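Side-chain contact in glycosyl transferase family 8 (Streptococcus pneumoniae, PDB 5GVV), which transfers galactose from UDP-galactose to the terminal glucose of the already glycosylated serine-rich repeat protein PsrP: residues Q212-I217 with V240-E245. Sequence-based numbering, arbitrary orientation.
Sequences QFIFDI and VGRLRE
Ile214 and Phe215, in the short 3-10 turn 214-216, meet one long side chain, that of Arg242. At Ile214 the backbone does most of the work: its carbonyl O lies at the edge of the guanidinium, near the guanidinium plane, but 4.1 Å from Arg242 NH2, too far for a direct hydrogen bond. A water closes the gap, donating to Ile214 O at 3.3 Å and accepting a weak bond from Arg242 NH2 at 2.9 Å. The same carbonyl takes a weak turn bond from Ile217 N. Phe215 supplies the main packing. Its CD1 sits over the centre of one guanidinium face, 3.5 Å from Arg242 CZ, while CE1 is 4.0 Å from Arg242 NE. Ring and guanidinium planes are inclined by 50°, so the two flat groups meet obliquely and not as a parallel stack. The reach of Arg242 follows from its shape: extended at chi2 (165°), the chain bends at chi3 (-59°), which turns the flat end so that one of its faces lies against Phe215 CD1. A salt bridge from Arg242 NE to Asp203 OD2 probably helps to hold this orientation and offsets the positive charge beside the ring. Only 138 Å² is buried in all, consistent with a contact made by a single arginine. Leu243 O accepts a hydrogen bond from Tyr228 OH, tying 240-245 to a residue that probably belongs to the UDP site. In this GT-A enzyme of glycosyltransferase family 8 the contact joins the loop between helix 203-208 and strand 225-227 to the segment entering helix 244-251; Ala206 of helix 203-208 packs against Ile214 and Phe215.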
ATOM      1  N   GLN A 212      11.904 -18.119  28.348  1.00 19.39           N
ATOM      2  CA  GLN A 212      13.037 -18.582  27.539  1.00 19.26           C
ATOM      3  C   GLN A 212      12.722 -19.706  26.550  1.00 17.34           C
ATOM      4  O   GLN A 212      13.305 -19.765  25.465  1.00 18.62           O
ATOM      5  CB  GLN A 212      14.196 -19.011  28.448  1.00 23.54           C
ATOM      6  CG  GLN A 212      13.827 -20.121  29.423  1.00 23.39           C
ATOM      7  CD  GLN A 212      14.958 -20.483  30.364  1.00 26.26           C
ATOM      8  OE1 GLN A 212      16.059 -20.823  29.928  1.00 27.89           O
ATOM      9  NE2 GLN A 212      14.688 -20.421  31.665  1.00 25.53           N
ATOM     10  N   PHE A 213      11.795 -20.586  26.911  1.00 16.67           N
ATOM     11  CA  PHE A 213      11.536 -21.776  26.105  1.00 15.73           C
ATOM     12  C   PHE A 213      10.673 -21.512  24.868  1.00 16.36           C
ATOM     13  O   PHE A 213      10.594 -22.353  23.969  1.00 15.20           O
ATOM     14  CB  PHE A 213      10.927 -22.873  26.975  1.00 18.14           C
ATOM     15  CG  PHE A 213      11.838 -23.333  28.074  1.00 18.32           C
ATOM     16  CD1 PHE A 213      12.954 -24.101  27.780  1.00 21.48           C
ATOM     17  CD2 PHE A 213      11.594 -22.982  29.395  1.00 20.10           C
ATOM     18  CE1 PHE A 213      13.812 -24.525  28.789  1.00 23.37           C
ATOM     19  CE2 PHE A 213      12.440 -23.403  30.413  1.00 22.27           C
ATOM     20  CZ  PHE A 213      13.554 -24.175  30.108  1.00 20.91           C
ATOM     21  N   ILE A 214      10.024 -20.352  24.828  1.00 15.51           N
ATOM     22  CA  ILE A 214       9.279 -19.942  23.643  1.00 18.55           C
ATOM     23  C   ILE A 214      10.230 -19.909  22.450  1.00 15.49           C
ATOM     24  O   ILE A 214       9.858 -20.272  21.324  1.00 17.27           O
ATOM     25  CB  ILE A 214       8.635 -18.547  23.834  1.00 19.38           C
ATOM     26  CG1 ILE A 214       7.528 -18.598  24.893  1.00 19.80           C
ATOM     27  CG2 ILE A 214       8.109 -17.994  22.504  1.00 17.43           C
ATOM     28  CD1 ILE A 214       6.364 -19.487  24.516  1.00 20.45           C
ATOM     29  N   PHE A 215      11.465 -19.488  22.714  1.00 16.96           N
ATOM     30  CA  PHE A 215      12.474 -19.330  21.672  1.00 17.22           C
ATOM     31  C   PHE A 215      13.142 -20.644  21.280  1.00 19.25           C
ATOM     32  O   PHE A 215      13.956 -20.680  20.353  1.00 21.32           O
ATOM     33  CB  PHE A 215      13.523 -18.296  22.099  1.00 16.41           C
ATOM     34  CG  PHE A 215      12.955 -16.921  22.304  1.00 18.08           C
ATOM     35  CD1 PHE A 215      12.781 -16.065  21.226  1.00 17.74           C
ATOM     36  CD2 PHE A 215      12.573 -16.490  23.570  1.00 16.76           C
ATOM     37  CE1 PHE A 215      12.243 -14.799  21.403  1.00 17.57           C
ATOM     38  CE2 PHE A 215      12.033 -15.224  23.757  1.00 17.07           C
ATOM     39  CZ  PHE A 215      11.866 -14.379  22.672  1.00 16.68           C
ATOM     40  N   ASP A 216      12.797 -21.718  21.987  1.00 18.59           N
ATOM     41  CA  ASP A 216      13.302 -23.046  21.649  1.00 17.63           C
ATOM     42  C   ASP A 216      12.287 -23.825  20.808  1.00 20.41           C
ATOM     43  O   ASP A 216      12.558 -24.940  20.361  1.00 20.83           O
ATOM     44  CB  ASP A 216      13.671 -23.824  22.917  1.00 18.98           C
ATOM     45  CG  ASP A 216      14.854 -23.221  23.649  1.00 25.95           C
ATOM     46  OD1 ASP A 216      15.726 -22.620  22.986  1.00 26.90           O
ATOM     47  OD2 ASP A 216      14.918 -23.349  24.891  1.00 27.25           O
ATOM     48  N   ILE A 217      11.112 -23.239  20.599  1.00 18.00           N
ATOM     49  CA  ILE A 217      10.117 -23.847  19.727  1.00 19.26           C
ATOM     50  C   ILE A 217      10.619 -23.768  18.285  1.00 20.49           C
ATOM     51  O   ILE A 217      10.984 -22.694  17.810  1.00 20.26           O
ATOM     52  CB  ILE A 217       8.736 -23.168  19.870  1.00 18.89           C
ATOM     53  CG1 ILE A 217       8.310 -23.135  21.341  1.00 19.71           C
ATOM     54  CG2 ILE A 217       7.684 -23.886  19.030  1.00 20.63           C
ATOM     55  CD1 ILE A 217       6.870 -22.684  21.564  1.00 23.90           C
ATOM     56  N   VAL A 240      11.646  -6.121  16.116  1.00 13.64           N
ATOM     57  CA  VAL A 240      12.614  -6.894  16.887  1.00 14.15           C
ATOM     58  C   VAL A 240      12.277  -8.384  16.936  1.00 18.29           C
ATOM     59  O   VAL A 240      13.124  -9.206  17.284  1.00 16.99           O
ATOM     60  CB  VAL A 240      12.763  -6.342  18.317  1.00 16.08           C
ATOM     61  CG1 VAL A 240      13.367  -4.946  18.286  1.00 16.13           C
ATOM     62  CG2 VAL A 240      11.413  -6.331  19.030  1.00 18.40           C
ATOM     63  N   GLY A 241      11.042  -8.728  16.585  1.00 17.58           N
ATOM     64  CA  GLY A 241      10.626 -10.119  16.571  1.00 19.03           C
ATOM     65  C   GLY A 241      11.224 -10.889  15.408  1.00 19.74           C
ATOM     66  O   GLY A 241      11.701 -10.289  14.440  1.00 18.04           O
ATOM     67  N   ARG A 242      11.187 -12.216  15.501  1.00 13.81           N
ATOM     68  CA  ARG A 242      11.758 -13.078  14.469  1.00 15.50           C
ATOM     69  C   ARG A 242      10.827 -13.239  13.275  1.00 14.11           C
ATOM     70  O   ARG A 242       9.622 -12.974  13.378  1.00 14.36           O
ATOM     71  CB  ARG A 242      12.075 -14.459  15.047  1.00 14.95           C
ATOM     72  CG  ARG A 242      13.235 -14.489  16.029  1.00 14.94           C
ATOM     73  CD  ARG A 242      13.236 -15.794  16.822  1.00 15.48           C
ATOM     74  NE  ARG A 242      11.994 -15.964  17.571  1.00 16.15           N
ATOM     75  CZ  ARG A 242      11.584 -17.115  18.094  1.00 18.47           C
ATOM     76  NH1 ARG A 242      12.320 -18.208  17.951  1.00 16.20           N
ATOM     77  NH2 ARG A 242      10.437 -17.180  18.759  1.00 15.08           N
ATOM     78  N   LEU A 243      11.407 -13.658  12.147  1.00 13.48           N
ATOM     79  CA  LEU A 243      10.669 -14.015  10.926  1.00 16.00           C
ATOM     80  C   LEU A 243      10.155 -12.805  10.155  1.00 13.43           C
ATOM     81  O   LEU A 243       9.230 -12.923   9.355  1.00 15.08           O
ATOM     82  CB  LEU A 243       9.528 -15.005  11.215  1.00 13.58           C
ATOM     83  CG  LEU A 243       9.951 -16.333  11.858  1.00 19.13           C
ATOM     84  CD1 LEU A 243       8.802 -17.333  11.846  1.00 16.55           C
ATOM     85  CD2 LEU A 243      11.178 -16.909  11.166  1.00 15.74           C
ATOM     86  N   ARG A 244      10.769 -11.652  10.395  1.00 15.56           N
ATOM     87  CA  ARG A 244      10.452 -10.426   9.665  1.00 14.55           C
ATOM     88  C   ARG A 244      10.574 -10.639   8.155  1.00 13.24           C
ATOM     89  O   ARG A 244       9.764 -10.125   7.372  1.00 14.46           O
ATOM     90  CB  ARG A 244      11.401  -9.311  10.108  1.00 17.84           C
ATOM     91  CG  ARG A 244      11.311  -8.043   9.280  1.00 15.10           C
ATOM     92  CD  ARG A 244      12.335  -7.013   9.722  1.00 16.03           C
ATOM     93  NE  ARG A 244      12.262  -5.813   8.894  1.00 14.81           N
ATOM     94  CZ  ARG A 244      11.588  -4.714   9.223  1.00 12.84           C
ATOM     95  NH1 ARG A 244      10.936  -4.649  10.377  1.00 11.74           N
ATOM     96  NH2 ARG A 244      11.573  -3.672   8.402  1.00 12.38           N
ATOM     97  N   GLU A 245      11.585 -11.404   7.752  1.00 11.92           N
ATOM     98  CA  GLU A 245      11.861 -11.651   6.335  1.00 14.14           C
ATOM     99  C   GLU A 245      10.744 -12.404   5.609  1.00 15.27           C
ATOM    100  O   GLU A 245      10.572 -12.261   4.393  1.00 12.27           O
ATOM    101  CB  GLU A 245      13.179 -12.408   6.176  1.00 15.58           C
ATOM    102  CG  GLU A 245      13.200 -13.786   6.828  1.00 19.13           C
ATOM    103  CD  GLU A 245      13.504 -13.738   8.322  1.00 24.19           C
ATOM    104  OE1 GLU A 245      13.675 -12.629   8.884  1.00 21.52           O
ATOM    105  OE2 GLU A 245      13.578 -14.824   8.932  1.00 28.20           O
TER
HETATM  106  O   HOH W   1       7.950 -18.683  19.161  1.00 25.58           O